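Local coordinates for protein general negative regulator of transcription subunit 2 (Saccharomyces cerevisiae, PDB 4BY6) that serves as a core subunit of the CCR4-NOT complex, keeps that complex intact, and takes part in mRNA deadenylation and in repression of transcription, at residues E[169-173]-E[174-178]; E[95-98]-E[99-103]; E[147-151]-E[152-156]; E[129-132]-E[133-137]. One frame throughout, in Å; residues are numbered along the deposited sequence.

The four contacts are local and follow one another along the chain in the order 2, 4, 3, 1. Contact 2 leads into the helical part of the domain, and its centre lies about 15 Å from that of contact 4, without touching it. Contact 4 ends helix 123-134 and hands the chain to the sheet; Asn136 O and Thr148 OG1 of contact 3 probably hydrogen-bond (2.9 Å). Contacts 3 and 1 lie on neighbouring strands, centres about 17 Å apart, joined by a probable hydrogen bond from Val169 N to Thr148 O (2.8 Å). Trp137 of contact 4 packs against both Val169 and Thr148. Contacts 1, 2 and 4 also reach another protein chain. A glycerol, probably from crystallisation, lies about 4 Å from the Tyr129 side chain in contact 4.

Contact 1. Residues E[169-173]-E[174-178]; sequences VFFDP and QRWEK
The hairpin of strands 163-172 and 177-186 turns here through a G1 beta bulge, with Trp176 and Glu177 together set against the single residue Asp172. Asp172 N donates to Glu177 O (3.0 Å), and Glu177 N returns a bond to Asp172 O (3.3 Å). The Asp172 carboxylate holds the turn. Its CG stands opposite the backbone N (chi1 -176°), which carries both oxygens forward over residues 174-175. OD1 accepts from Gln174 N (3.0 Å) and weakly from Arg175 N. OD2 forms a salt bridge with Arg175 NE (2.7 Å), and the carboxylate and guanidinium planes stand 84° apart. Replacing Asp172 with an alanine would probably leave the backbone N-H of Gln174 and the Arg175 charge without these mates and let the turn move. Another protein's chain also meets the turn: a basic side chain there forms a salt bridge with Glu177, and its backbone hydrogen-bonds the Gln174 side-chain amide. Farther along the strands, away from the turn, Val169 CG1 touches Lys178 CB. The Phe171 edge meets the Trp176 face in a T-shaped pair (planes at 82°), CZ above the face, toward the rim near CE3 and CD2. Both residues also pack on helix 109-118, where Phe171 stacks on Phe113.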
loop_
_atom_site.group_PDB
_atom_site.type_symbol
_atom_site.label_atom_id
_atom_site.label_comp_id
_atom_site.label_asym_id
_atom_site.label_seq_id
_atom_site.Cartn_x
_atom_site.Cartn_y
_atom_site.Cartn_z
ATOM N N VAL E 169 -30.942 3.933 29.100
ATOM C CA VAL E 169 -30.404 4.118 27.770
ATOM C C VAL E 169 -28.930 4.379 27.977
ATOM O O VAL E 169 -28.570 5.360 28.636
ATOM C CB VAL E 169 -31.087 5.305 27.022
ATOM C CG1 VAL E 169 -30.543 5.457 25.626
ATOM C CG2 VAL E 169 -32.551 5.102 26.967
ATOM N N PHE E 170 -28.095 3.465 27.478
ATOM C CA PHE E 170 -26.632 3.569 27.547
ATOM C C PHE E 170 -26.043 4.168 26.267
ATOM O O PHE E 170 -26.480 3.833 25.166
ATOM C CB PHE E 170 -26.014 2.195 27.764
ATOM C CG PHE E 170 -26.224 1.619 29.130
ATOM C CD1 PHE E 170 -27.416 1.006 29.474
ATOM C CD2 PHE E 170 -25.199 1.647 30.062
ATOM C CE1 PHE E 170 -27.588 0.450 30.751
ATOM C CE2 PHE E 170 -25.367 1.097 31.325
ATOM C CZ PHE E 170 -26.561 0.502 31.672
ATOM N N PHE E 171 -25.036 5.027 26.371
ATOM C CA PHE E 171 -24.405 5.463 25.132
ATOM C C PHE E 171 -23.161 4.636 24.844
ATOM O O PHE E 171 -22.268 4.524 25.683
ATOM C CB PHE E 171 -24.069 6.964 25.154
ATOM C CG PHE E 171 -23.451 7.453 23.871
ATOM C CD1 PHE E 171 -24.229 7.604 22.722
ATOM C CD2 PHE E 171 -22.089 7.738 23.798
ATOM C CE1 PHE E 171 -23.655 8.035 21.521
ATOM C CE2 PHE E 171 -21.515 8.182 22.605
ATOM C CZ PHE E 171 -22.302 8.329 21.460
ATOM N N ASP E 172 -23.127 4.083 23.635
ATOM C CA ASP E 172 -22.035 3.266 23.118
ATOM C C ASP E 172 -21.235 4.083 22.112
ATOM O O ASP E 172 -21.663 4.261 20.967
ATOM C CB ASP E 172 -22.605 1.998 22.457
ATOM C CG ASP E 172 -21.531 1.018 21.958
ATOM O OD1 ASP E 172 -20.325 1.369 21.850
ATOM O OD2 ASP E 172 -21.930 -0.129 21.651
ATOM N N PRO E 173 -20.045 4.538 22.527
ATOM C CA PRO E 173 -19.186 5.445 21.746
ATOM C C PRO E 173 -18.522 4.746 20.558
ATOM O O PRO E 173 -18.020 5.433 19.669
ATOM C CB PRO E 173 -18.120 5.894 22.757
ATOM C CG PRO E 173 -18.525 5.266 24.103
ATOM C CD PRO E 173 -19.398 4.095 23.772
ATOM N N GLN E 174 -18.510 3.413 20.545
ATOM C CA GLN E 174 -17.931 2.682 19.418
ATOM C C GLN E 174 -18.948 2.501 18.292
ATOM O O GLN E 174 -18.599 2.533 17.115
ATOM C CB GLN E 174 -17.404 1.320 19.865
ATOM C CG GLN E 174 -16.192 1.408 20.766
ATOM C CD GLN E 174 -15.001 1.989 20.052
ATOM O OE1 GLN E 174 -14.908 1.926 18.825
ATOM N NE2 GLN E 174 -14.081 2.573 20.812
ATOM N N ARG E 175 -20.215 2.338 18.654
ATOM C CA ARG E 175 -21.272 2.234 17.653
ATOM C C ARG E 175 -22.003 3.570 17.429
ATOM O O ARG E 175 -22.853 3.692 16.517
ATOM C CB ARG E 175 -22.272 1.158 18.051
ATOM C CG ARG E 175 -21.749 -0.234 17.910
ATOM C CD ARG E 175 -22.761 -1.238 18.421
ATOM N NE ARG E 175 -22.247 -1.905 19.613
ATOM C CZ ARG E 175 -21.583 -3.056 19.592
ATOM N NH1 ARG E 175 -21.366 -3.682 18.440
ATOM N NH2 ARG E 175 -21.142 -3.586 20.726
ATOM N N TRP E 176 -21.683 4.552 18.271
ATOM C CA TRP E 176 -22.353 5.846 18.239
ATOM C C TRP E 176 -23.867 5.621 18.225
ATOM O O TRP E 176 -24.575 5.973 17.291
ATOM C CB TRP E 176 -21.892 6.673 17.036
ATOM C CG TRP E 176 -21.792 8.096 17.408
ATOM C CD1 TRP E 176 -22.587 9.119 16.980
ATOM C CD2 TRP E 176 -20.874 8.664 18.347
ATOM N NE1 TRP E 176 -22.204 10.297 17.584
ATOM C CE2 TRP E 176 -21.157 10.039 18.433
ATOM C CE3 TRP E 176 -19.830 8.150 19.105
ATOM C CZ2 TRP E 176 -20.432 10.897 19.251
ATOM C CZ3 TRP E 176 -19.118 9.001 19.921
ATOM C CH2 TRP E 176 -19.418 10.353 19.996
ATOM N N GLU E 177 -24.347 4.970 19.268
ATOM C CA GLU E 177 -25.739 4.603 19.362
ATOM C C GLU E 177 -26.176 4.700 20.801
ATOM O O GLU E 177 -25.381 4.425 21.713
ATOM C CB GLU E 177 -25.964 3.183 18.882
ATOM C CG GLU E 177 -26.039 3.010 17.414
ATOM C CD GLU E 177 -26.346 1.576 17.085
ATOM O OE1 GLU E 177 -26.394 0.764 18.041
ATOM O OE2 GLU E 177 -26.544 1.268 15.889
ATOM N N LYS E 178 -27.440 5.067 21.002
ATOM C CA LYS E 178 -28.073 4.924 22.300
ATOM C C LYS E 178 -28.652 3.522 22.316
ATOM O O LYS E 178 -29.134 3.046 21.296
ATOM C CB LYS E 178 -29.134 5.992 22.527
ATOM C CG LYS E 178 -28.587 7.403 22.521
ATOM C CD LYS E 178 -29.679 8.392 22.828
ATOM C CE LYS E 178 -29.159 9.807 22.685
ATOM N NZ LYS E 178 -30.095 10.803 23.281
#

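Contact 2. Residues E[95-98]-E[99-103]; sequences NSIQ and NDQQR
The flat carboxylate of Asp100 is approached from above its plane at both oxygens. Ser96 N donates to Asp100 OD2 (2.6 Å), 42° out of that plane. Arg103 NH2 forms a salt bridge with Asp100 OD1 (2.9 Å) and comes in more steeply, 76° out of it. The guanidinium is used differently, because Asp100 OD1 lies at its edge and in its plane. The amide of Gln101 also works through its edge. Its NE2 donates to Ile97 O (3.1 Å), and that oxygen lies in the amide plane. The extended chain of Gln101 reaches back over the turn to place NE2 there. The side chains of Gln98 and Asn99 run side by side and point the same way, their amides turned well out of parallel.

The backbone closes the turn between these groups. Asp100 N donates to Ser96 O (2.9 Å), so Ser96 and Asp100 are joined in both directions. Ser96 OG stands opposite its own backbone N (chi1 176°), a setting that turns the hydroxyl toward the following residues. There it accepts from Asn99 N (3.0 Å). Asp100 occupies the N-cap position of helix 101-104, but its carboxylate makes no capping bond. It is spent instead on the loop behind it and on Arg103. The negative charge of Asp100 is probably partly balanced by Arg103.

Asn95 OD1 hydrogen-bonds to the backbone of another protein's chain. Arg103 NH2 also bonds to Cys93 O, which ties the first turn of the helix to the incoming loop. Ile97 packs on Val123, Glu126 and Leu127 of helix 123-134, and Asp100 also touches Leu127.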
loop_
_atom_site.group_PDB
_atom_site.type_symbol
_atom_site.label_atom_id
_atom_site.label_comp_id
_atom_site.label_asym_id
_atom_site.label_seq_id
_atom_site.Cartn_x
_atom_site.Cartn_y
_atom_site.Cartn_z
ATOM N N ASN E 95 -10.428 26.713 28.042
ATOM C CA ASN E 95 -9.510 26.717 29.166
ATOM C C ASN E 95 -10.141 27.216 30.438
ATOM O O ASN E 95 -9.456 27.326 31.449
ATOM C CB ASN E 95 -8.269 27.559 28.859
ATOM C CG ASN E 95 -7.453 26.999 27.713
ATOM O OD1 ASN E 95 -7.422 25.789 27.485
ATOM N ND2 ASN E 95 -6.774 27.881 26.988
ATOM N N SER E 96 -11.436 27.531 30.409
ATOM C CA SER E 96 -12.061 28.160 31.592
ATOM C C SER E 96 -13.298 27.457 32.118
ATOM O O SER E 96 -14.357 27.496 31.488
ATOM C CB SER E 96 -12.430 29.604 31.299
ATOM O OG SER E 96 -13.101 30.144 32.410
ATOM N N ILE E 97 -13.163 26.830 33.280
ATOM C CA ILE E 97 -14.301 26.191 33.929
ATOM C C ILE E 97 -15.432 27.208 34.130
ATOM O O ILE E 97 -16.590 26.913 33.894
ATOM C CB ILE E 97 -13.906 25.580 35.307
ATOM C CG1 ILE E 97 -12.870 24.469 35.149
ATOM C CG2 ILE E 97 -15.126 25.064 36.046
ATOM C CD1 ILE E 97 -13.455 23.180 34.645
ATOM N N GLN E 98 -15.093 28.423 34.532
ATOM C CA GLN E 98 -16.137 29.369 34.878
ATOM C C GLN E 98 -16.818 29.947 33.633
ATOM O O GLN E 98 -18.043 30.063 33.610
ATOM C CB GLN E 98 -15.570 30.488 35.756
ATOM C CG GLN E 98 -16.605 31.332 36.503
ATOM C CD GLN E 98 -15.976 32.551 37.203
ATOM O OE1 GLN E 98 -15.730 33.594 36.576
ATOM N NE2 GLN E 98 -15.704 32.415 38.500
ATOM N N ASN E 99 -16.055 30.242 32.579
ATOM C CA ASN E 99 -16.596 30.986 31.430
ATOM C C ASN E 99 -16.934 30.150 30.200
ATOM O O ASN E 99 -17.468 30.675 29.232
ATOM C CB ASN E 99 -15.634 32.079 30.997
ATOM C CG ASN E 99 -15.372 33.090 32.085
ATOM O OD1 ASN E 99 -16.195 33.296 32.988
ATOM N ND2 ASN E 99 -14.213 33.731 32.015
ATOM N N ASP E 100 -16.598 28.868 30.195
ATOM C CA ASP E 100 -16.821 28.107 28.983
ATOM C C ASP E 100 -18.078 27.251 29.057
ATOM O O ASP E 100 -18.364 26.479 28.137
ATOM C CB ASP E 100 -15.590 27.252 28.673
ATOM C CG ASP E 100 -14.382 28.097 28.281
ATOM O OD1 ASP E 100 -14.598 29.242 27.810
ATOM O OD2 ASP E 100 -13.224 27.636 28.467
ATOM N N GLN E 101 -18.867 27.419 30.115
ATOM C CA GLN E 101 -20.067 26.594 30.267
ATOM C C GLN E 101 -21.098 27.020 29.236
ATOM O O GLN E 101 -21.788 26.170 28.680
ATOM C CB GLN E 101 -20.649 26.699 31.674
ATOM C CG GLN E 101 -19.614 26.473 32.752
ATOM C CD GLN E 101 -20.189 26.024 34.077
ATOM O OE1 GLN E 101 -21.382 25.715 34.185
ATOM N NE2 GLN E 101 -19.341 26.013 35.111
ATOM N N GLN E 102 -21.153 28.324 28.944
ATOM C CA GLN E 102 -22.150 28.872 28.029
ATOM C C GLN E 102 -21.964 28.321 26.616
ATOM O O GLN E 102 -22.941 27.996 25.939
ATOM C CB GLN E 102 -22.081 30.399 28.033
ATOM C CG GLN E 102 -22.545 31.037 29.347
ATOM C CD GLN E 102 -21.517 30.906 30.478
ATOM O OE1 GLN E 102 -20.434 30.333 30.293
ATOM N NE2 GLN E 102 -21.856 31.435 31.654
ATOM N N ARG E 103 -20.720 28.177 26.176
ATOM C CA ARG E 103 -20.472 27.518 24.901
ATOM C C ARG E 103 -20.813 26.017 24.915
ATOM O O ARG E 103 -21.444 25.509 23.970
ATOM C CB ARG E 103 -19.024 27.691 24.502
ATOM C CG ARG E 103 -18.816 28.831 23.586
ATOM C CD ARG E 103 -17.425 28.813 23.061
ATOM N NE ARG E 103 -16.449 28.895 24.131
ATOM C CZ ARG E 103 -15.157 28.682 23.948
ATOM N NH1 ARG E 103 -14.706 28.378 22.732
ATOM N NH2 ARG E 103 -14.325 28.775 24.977
#

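Contact 3. Residues E[147-151]-E[152-156]; sequences LTKDP and MMEPI
Lys149 and Glu154 make the charged link of this surface loop, a salt bridge between Lys149 NZ and Glu154 OE1 (2.8 Å). The two side chains run at an angle to each other. Lys149 is stretched out, with CG opposite the backbone N (chi1 167°) and every later torsion extended, and this carries NZ across the turn. Glu154 is folded at chi2 (-58°), which brings its carboxylate back to meet the amine. NZ stands above the carboxylate plane, 41° out of it. The other oxygen, Glu154 OE2, is farther from Lys149 NZ (3.7 Å).

The backbone supplies the second kind of contact. Residues Asp150 to Met153 form a type I beta turn, closed by Met153 N to Asp150 O (3.3 Å). Pro151, with its ring-restricted phi, fits the second position of this turn.

The remaining contacts are looser approaches. Lys149 CE lies beside Met153 O (3.6 Å), and Lys149 NZ is near Pro155 CD (3.9 Å). Asp150 OD2 approaches Met152 CB (3.9 Å). The polar end of Asp150 works mainly outside the turn, where OD1 bonds to Ser167 OG on strand 163-172. Pro155 touches Glu164 of the same strand.

An alanine at Lys149 would probably leave the Glu154 carboxylate without its counter-charge and free to turn. The turn itself rests on a backbone bond, and the salt bridge adds a second tie between the end of strand 145-149 and the chain beyond the turn. Because the loop lies at the surface, solvent probably weakens that charge pair.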
loop_
_atom_site.group_PDB
_atom_site.type_symbol
_atom_site.label_atom_id
_atom_site.label_comp_id
_atom_site.label_asym_id
_atom_site.label_seq_id
_atom_site.Cartn_x
_atom_site.Cartn_y
_atom_site.Cartn_z
ATOM N N LEU E 147 -25.238 6.542 31.125
ATOM C CA LEU E 147 -26.586 6.006 31.022
ATOM C C LEU E 147 -27.575 7.027 31.494
ATOM O O LEU E 147 -27.230 7.884 32.302
ATOM C CB LEU E 147 -26.731 4.734 31.849
ATOM C CG LEU E 147 -26.295 4.878 33.302
ATOM C CD1 LEU E 147 -27.413 5.337 34.177
ATOM C CD2 LEU E 147 -25.874 3.531 33.758
ATOM N N THR E 148 -28.811 6.933 31.029
ATOM C CA THR E 148 -29.849 7.783 31.598
ATOM C C THR E 148 -31.153 7.038 31.634
ATOM O O THR E 148 -31.348 6.111 30.864
ATOM C CB THR E 148 -30.010 9.137 30.838
ATOM O OG1 THR E 148 -31.147 9.833 31.372
ATOM C CG2 THR E 148 -30.236 8.919 29.359
ATOM N N LYS E 149 -32.025 7.427 32.557
ATOM C CA LYS E 149 -33.301 6.749 32.747
ATOM C C LYS E 149 -34.144 6.694 31.467
ATOM O O LYS E 149 -34.201 7.657 30.708
ATOM C CB LYS E 149 -34.082 7.434 33.870
ATOM C CG LYS E 149 -35.532 7.040 33.974
ATOM C CD LYS E 149 -36.212 7.711 35.190
ATOM C CE LYS E 149 -37.735 7.467 35.172
ATOM N NZ LYS E 149 -38.423 7.833 36.448
ATOM N N ASP E 150 -34.739 5.532 31.206
ATOM C CA ASP E 150 -35.744 5.396 30.164
ATOM C C ASP E 150 -37.064 5.842 30.768
ATOM O O ASP E 150 -37.550 5.213 31.709
ATOM C CB ASP E 150 -35.815 3.956 29.651
ATOM C CG ASP E 150 -37.012 3.704 28.740
ATOM O OD1 ASP E 150 -37.563 2.584 28.775
ATOM O OD2 ASP E 150 -37.394 4.602 27.964
ATOM N N PRO E 151 -37.633 6.948 30.248
ATOM C CA PRO E 151 -38.803 7.596 30.851
ATOM C C PRO E 151 -40.006 6.668 30.937
ATOM O O PRO E 151 -40.866 6.869 31.799
ATOM C CB PRO E 151 -39.094 8.757 29.899
ATOM C CG PRO E 151 -37.839 8.982 29.146
ATOM C CD PRO E 151 -37.221 7.626 29.008
ATOM N N MET E 152 -40.049 5.656 30.072
ATOM C CA MET E 152 -41.229 4.801 29.966
ATOM C C MET E 152 -41.394 3.818 31.137
ATOM O O MET E 152 -42.366 3.062 31.180
ATOM C CB MET E 152 -41.203 4.036 28.630
ATOM C CG MET E 152 -41.402 4.904 27.361
ATOM S SD MET E 152 -43.074 5.580 27.105
ATOM C CE MET E 152 -42.879 7.268 27.691
ATOM N N MET E 153 -40.468 3.825 32.092
ATOM C CA MET E 153 -40.611 2.940 33.254
ATOM C C MET E 153 -39.926 3.512 34.509
ATOM O O MET E 153 -38.882 4.174 34.436
ATOM C CB MET E 153 -40.076 1.532 32.938
ATOM C CG MET E 153 -40.677 0.415 33.805
ATOM S SD MET E 153 -39.761 -1.146 33.730
ATOM C CE MET E 153 -38.324 -0.791 34.753
ATOM N N GLU E 154 -40.520 3.214 35.662
ATOM C CA GLU E 154 -40.070 3.741 36.947
ATOM C C GLU E 154 -39.171 2.726 37.617
ATOM O O GLU E 154 -39.488 1.531 37.637
ATOM C CB GLU E 154 -41.270 4.067 37.864
ATOM C CG GLU E 154 -42.292 5.075 37.295
ATOM C CD GLU E 154 -41.653 6.426 36.937
ATOM O OE1 GLU E 154 -40.777 6.908 37.703
ATOM O OE2 GLU E 154 -42.005 6.996 35.871
ATOM N N PRO E 155 -38.029 3.183 38.149
ATOM C CA PRO E 155 -37.119 2.238 38.802
ATOM C C PRO E 155 -37.756 1.650 40.038
ATOM O O PRO E 155 -38.648 2.262 40.621
ATOM C CB PRO E 155 -35.910 3.107 39.175
ATOM C CG PRO E 155 -36.483 4.449 39.388
ATOM C CD PRO E 155 -37.575 4.573 38.316
ATOM N N ILE E 156 -37.324 0.460 40.422
ATOM C CA ILE E 156 -37.715 -0.093 41.714
ATOM C C ILE E 156 -36.429 -0.363 42.517
ATOM O O ILE E 156 -35.564 -1.159 42.136
ATOM C CB ILE E 156 -38.612 -1.347 41.536
ATOM C CG1 ILE E 156 -38.687 -2.179 42.816
ATOM C CG2 ILE E 156 -38.128 -2.199 40.378
ATOM C CD1 ILE E 156 -39.544 -1.585 43.898
#

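Contact 4. Residues E[129-132]-E[133-137]; sequences YLEL and RKRNW
Leu132 and Trp137 form the tightly packed side of this helix end, with Leu132 CD2 3.7 Å from Trp137 CD1. Both residues are buried. Leu132 also packs on Leu112 and Phe113 of helix 109-118, and the Trp137 ring meets Phe113 edge-to-face. The backbone turns in a Schellman motif. Trp137 N donates to Leu132 O (3.0 Å), Asn136 N donates to Arg133 O (3.1 Å), and Asn136 takes the positive phi at C-prime. The same Leu132 O lies at the edge of the Trp137 ring.

A second flank is polar but well held, and packs on Leu112. Glu131 OE2 takes two bonds from Arg135, from NE and from NH2, each 2.7 Å. NE meets the anti lone pair of Glu131 OE2, whereas NH2 comes from above the carboxylate plane. OE2 lies in the guanidinium plane, and the two flat groups stand 88° apart. Glu131 is bent at chi2 (69°), which folds the carboxylate toward Arg135. The loose side belongs to exposed Leu130 and Lys134, whose NZ stays 5.0 Å from Glu131 OE1. Farther round, Tyr129 and Arg133 lie side by side, with Arg133 CD 3.8 Å from Tyr129 OH, and Tyr129 meets an aromatic ring of another protein's chain.

Arg135 NH1 also bridges to Asp109 and bonds to Phe107 O. One arginine therefore probably offsets two acids while tying the helix end to helix 109-118, so its guanidinium should have little freedom to rotate.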
loop_
_atom_site.group_PDB
_atom_site.type_symbol
_atom_site.label_atom_id
_atom_site.label_comp_id
_atom_site.label_asym_id
_atom_site.label_seq_id
_atom_site.Cartn_x
_atom_site.Cartn_y
_atom_site.Cartn_z
ATOM N N TYR E 129 -18.699 16.630 31.447
ATOM C CA TYR E 129 -19.227 15.837 32.534
ATOM C C TYR E 129 -20.321 16.612 33.282
ATOM O O TYR E 129 -21.397 16.081 33.563
ATOM C CB TYR E 129 -18.117 15.429 33.507
ATOM C CG TYR E 129 -18.665 14.909 34.817
ATOM C CD1 TYR E 129 -19.089 13.603 34.931
ATOM C CD2 TYR E 129 -18.808 15.747 35.926
ATOM C CE1 TYR E 129 -19.594 13.118 36.122
ATOM C CE2 TYR E 129 -19.320 15.273 37.119
ATOM C CZ TYR E 129 -19.712 13.954 37.211
ATOM O OH TYR E 129 -20.239 13.454 38.382
ATOM N N LEU E 130 -20.045 17.867 33.611
ATOM C CA LEU E 130 -21.021 18.649 34.377
ATOM C C LEU E 130 -22.307 18.893 33.597
ATOM O O LEU E 130 -23.402 18.841 34.163
ATOM C CB LEU E 130 -20.421 19.980 34.803
ATOM C CG LEU E 130 -19.240 19.852 35.754
ATOM C CD1 LEU E 130 -18.554 21.177 35.883
ATOM C CD2 LEU E 130 -19.693 19.342 37.098
ATOM N N GLU E 131 -22.161 19.153 32.300
ATOM C CA GLU E 131 -23.298 19.420 31.429
ATOM C C GLU E 131 -24.147 18.158 31.212
ATOM O O GLU E 131 -25.383 18.201 31.212
ATOM C CB GLU E 131 -22.808 19.977 30.105
ATOM C CG GLU E 131 -23.892 20.239 29.104
ATOM C CD GLU E 131 -24.806 21.381 29.490
ATOM O OE1 GLU E 131 -24.391 22.254 30.284
ATOM O OE2 GLU E 131 -25.948 21.398 28.986
ATOM N N LEU E 132 -23.484 17.030 31.010
ATOM C CA LEU E 132 -24.205 15.782 30.879
ATOM C C LEU E 132 -24.922 15.454 32.171
ATOM O O LEU E 132 -26.075 14.987 32.170
ATOM C CB LEU E 132 -23.245 14.666 30.484
ATOM C CG LEU E 132 -22.943 14.752 28.993
ATOM C CD1 LEU E 132 -21.784 13.818 28.656
ATOM C CD2 LEU E 132 -24.221 14.392 28.224
ATOM N N ARG E 133 -24.232 15.733 33.271
ATOM C CA ARG E 133 -24.792 15.520 34.588
ATOM C C ARG E 133 -26.085 16.346 34.722
ATOM O O ARG E 133 -27.109 15.840 35.191
ATOM C CB ARG E 133 -23.758 15.882 35.665
ATOM C CG ARG E 133 -24.061 15.309 37.024
ATOM C CD ARG E 133 -23.729 13.848 37.061
ATOM N NE ARG E 133 -24.310 13.206 38.235
ATOM C CZ ARG E 133 -25.561 12.744 38.277
ATOM N NH1 ARG E 133 -26.364 12.885 37.226
ATOM N NH2 ARG E 133 -26.018 12.144 39.368
ATOM N N LYS E 134 -26.041 17.595 34.248
ATOM C CA LYS E 134 -27.189 18.501 34.293
ATOM C C LYS E 134 -28.380 18.027 33.454
ATOM O O LYS E 134 -29.534 18.284 33.797
ATOM C CB LYS E 134 -26.753 19.888 33.836
ATOM C CG LYS E 134 -27.884 20.796 33.450
ATOM C CD LYS E 134 -27.386 22.184 33.203
ATOM C CE LYS E 134 -28.458 23.056 32.575
ATOM N NZ LYS E 134 -28.068 24.479 32.790
ATOM N N ARG E 135 -28.097 17.348 32.351
ATOM C CA ARG E 135 -29.134 16.804 31.476
ATOM C C ARG E 135 -29.602 15.426 31.927
ATOM O O ARG E 135 -30.201 14.664 31.147
ATOM C CB ARG E 135 -28.620 16.724 30.053
ATOM C CG ARG E 135 -28.206 18.056 29.539
ATOM C CD ARG E 135 -27.574 17.948 28.181
ATOM N NE ARG E 135 -27.045 19.249 27.800
ATOM C CZ ARG E 135 -26.628 19.554 26.582
ATOM N NH1 ARG E 135 -26.672 18.637 25.620
ATOM N NH2 ARG E 135 -26.161 20.770 26.335
ATOM N N ASN E 136 -29.310 15.118 33.187
ATOM C CA ASN E 136 -29.756 13.885 33.825
ATOM C C ASN E 136 -29.127 12.597 33.229
ATOM O O ASN E 136 -29.744 11.532 33.232
ATOM C CB ASN E 136 -31.281 13.806 33.799
ATOM C CG ASN E 136 -31.810 12.883 34.855
ATOM O OD1 ASN E 136 -31.205 12.749 35.922
ATOM N ND2 ASN E 136 -32.928 12.210 34.567
ATOM N N TRP E 137 -27.901 12.706 32.717
ATOM C CA TRP E 137 -27.092 11.534 32.410
ATOM C C TRP E 137 -26.277 11.204 33.644
ATOM O O TRP E 137 -25.828 12.099 34.349
ATOM C CB TRP E 137 -26.152 11.788 31.225
ATOM C CG TRP E 137 -26.829 11.782 29.924
ATOM C CD1 TRP E 137 -27.405 12.852 29.292
ATOM C CD2 TRP E 137 -27.007 10.660 29.060
ATOM N NE1 TRP E 137 -27.934 12.458 28.092
ATOM C CE2 TRP E 137 -27.704 11.116 27.921
ATOM C CE3 TRP E 137 -26.645 9.312 29.134
ATOM C CZ2 TRP E 137 -28.045 10.268 26.861
ATOM C CZ3 TRP E 137 -26.987 8.473 28.088
ATOM C CH2 TRP E 137 -27.680 8.955 26.961
#